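Local coordinates for Avidin/streptavidin (Shewanella denitrificans, PDB 3SZH), which probably binds biotin with high affinity, as a thermostable member of the avidin family from a cold-adapted bacterium, at residues Q98-V101 with N102-S106. Sequence-based numbering, arbitrary orientation. Where two conformers were deposited one is given.
Sequences QLVV and NGSSS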
loop_
_atom_site.group_PDB
_atom_site.type_symbol
_atom_site.label_atom_id
_atom_site.label_comp_id
_atom_site.label_asym_id
_atom_site.label_seq_id
_atom_site.Cartn_x
_atom_site.Cartn_y
_atom_site.Cartn_z
ATOM N N GLN B 98 2.017 -0.216 -8.042
ATOM C CA GLN B 98 1.971 -1.636 -8.389
ATOM C C GLN B 98 0.516 -2.060 -8.372
ATOM O O GLN B 98 -0.237 -1.724 -7.439
ATOM C CB GLN B 98 2.774 -2.460 -7.386
ATOM C CG GLN B 98 4.255 -2.039 -7.268
ATOM C CD GLN B 98 5.041 -2.962 -6.366
ATOM O OE1 GLN B 98 4.624 -3.303 -5.251
ATOM N NE2 GLN B 98 6.179 -3.387 -6.844
ATOM N N LEU B 99 0.129 -2.845 -9.374
ATOM C CA LEU B 99 -1.218 -3.382 -9.532
ATOM C C LEU B 99 -1.147 -4.902 -9.508
ATOM O O LEU B 99 -0.469 -5.497 -10.350
ATOM C CB LEU B 99 -1.787 -2.900 -10.874
ATOM C CG LEU B 99 -3.136 -3.388 -11.437
ATOM C CD1 LEU B 99 -3.113 -4.790 -12.028
ATOM C CD2 LEU B 99 -4.242 -3.271 -10.415
ATOM N N VAL B 100 -1.827 -5.525 -8.554
ATOM C CA VAL B 100 -1.898 -6.969 -8.474
ATOM C C VAL B 100 -3.325 -7.443 -8.741
ATOM O O VAL B 100 -4.291 -6.936 -8.171
ATOM C CB VAL B 100 -1.299 -7.541 -7.147
ATOM C CG1 VAL B 100 -2.024 -7.023 -5.896
ATOM C CG2 VAL B 100 -1.264 -9.078 -7.162
ATOM N N VAL B 101 -3.416 -8.427 -9.632
ATOM C CA VAL B 101 -4.685 -8.998 -10.042
ATOM C C VAL B 101 -4.990 -10.289 -9.293
ATOM O O VAL B 101 -4.121 -11.162 -9.137
ATOM C CB VAL B 101 -4.691 -9.257 -11.591
ATOM C CG1 VAL B 101 -6.062 -9.753 -12.080
ATOM C CG2 VAL B 101 -4.263 -8.008 -12.355
ATOM N N ASN B 102 -6.221 -10.395 -8.818
ATOM C CA ASN B 102 -6.734 -11.623 -8.204
ATOM C C ASN B 102 -6.471 -12.805 -9.137
ATOM O O ASN B 102 -6.694 -12.693 -10.343
ATOM C CB ASN B 102 -8.223 -11.423 -7.910
ATOM C CG ASN B 102 -8.880 -12.610 -7.252
ATOM O OD1 ASN B 102 -8.223 -13.483 -6.675
ATOM N ND2 ASN B 102 -10.213 -12.633 -7.312
ATOM N N GLY B 103 -5.947 -13.913 -8.597
ATOM C CA GLY B 103 -5.683 -15.113 -9.390
ATOM C C GLY B 103 -4.317 -15.150 -10.033
ATOM O O GLY B 103 -4.044 -16.094 -10.788
ATOM N N SER B 104 -3.448 -14.182 -9.734
ATOM C CA SER B 104 -2.106 -14.189 -10.309
ATOM C C SER B 104 -1.294 -15.394 -9.836
ATOM O O SER B 104 -1.544 -15.949 -8.769
ATOM C CB SER B 104 -1.355 -12.907 -9.967
ATOM O OG SER B 104 -1.957 -11.780 -10.591
ATOM N N SER B 105 -0.319 -15.786 -10.649
ATOM C CA SER B 105 0.545 -16.924 -10.308
ATOM C C SER B 105 2.026 -16.596 -10.364
ATOM O O SER B 105 2.840 -17.389 -9.889
ATOM C CB SER B 105 0.255 -18.137 -11.199
ATOM O OG SER B 105 0.335 -17.759 -12.549
ATOM N N SER B 106 2.369 -15.434 -10.921
ATOM C CA SER B 106 3.759 -15.021 -11.095
ATOM C C SER B 106 3.960 -13.540 -10.758
ATOM O O SER B 106 3.125 -12.714 -11.114
ATOM C CB SER B 106 4.210 -15.285 -12.536
ATOM O OG SER B 106 5.498 -14.750 -12.760
HETATM O O HOH W 1 -0.975 -9.271 -10.882
#
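V101 and S104 are the two ends of a type II beta turn, which ends strand 92-101 of the avidin beta-barrel and starts the loop leading to strand 111-119.

Two hydrogen bonds from one residue grip the V101 carbonyl oxygen. The turn bond runs from S104 N to V101 O, 3.2 Å long and bent, with an N-H...O angle of 140°. The hydroxyl bond, from S104 OG to V101 O, is shorter at 2.7 Å. Its donor lies 20° from the carbonyl plane. S104 OG sits anti to its own carbonyl carbon (chi1 -66°), which puts it beside S104 N and lets both donors meet the same oxygen. A water bridges the two residues a second time: it accepts from V101 N at 2.9 Å and donates to S104 OG at 2.7 Å. With an alanine in place of S104, V101 O would probably lose its shorter donor and this water one of its two partners.

G103 fits the third position of the turn: with its positive phi, a CB would press on the carbonyl oxygen of N102.

The N102 amide bonds to T59 of the second subunit through OD1 and to N75 of its own chain through ND2. The turn thus lies at the subunit interface.

Nonpolar contact is slight. V101 CG1 is beside its own carbonyl carbon and comes within 3.3 Å of N102 N, a closeness that follows from the chain.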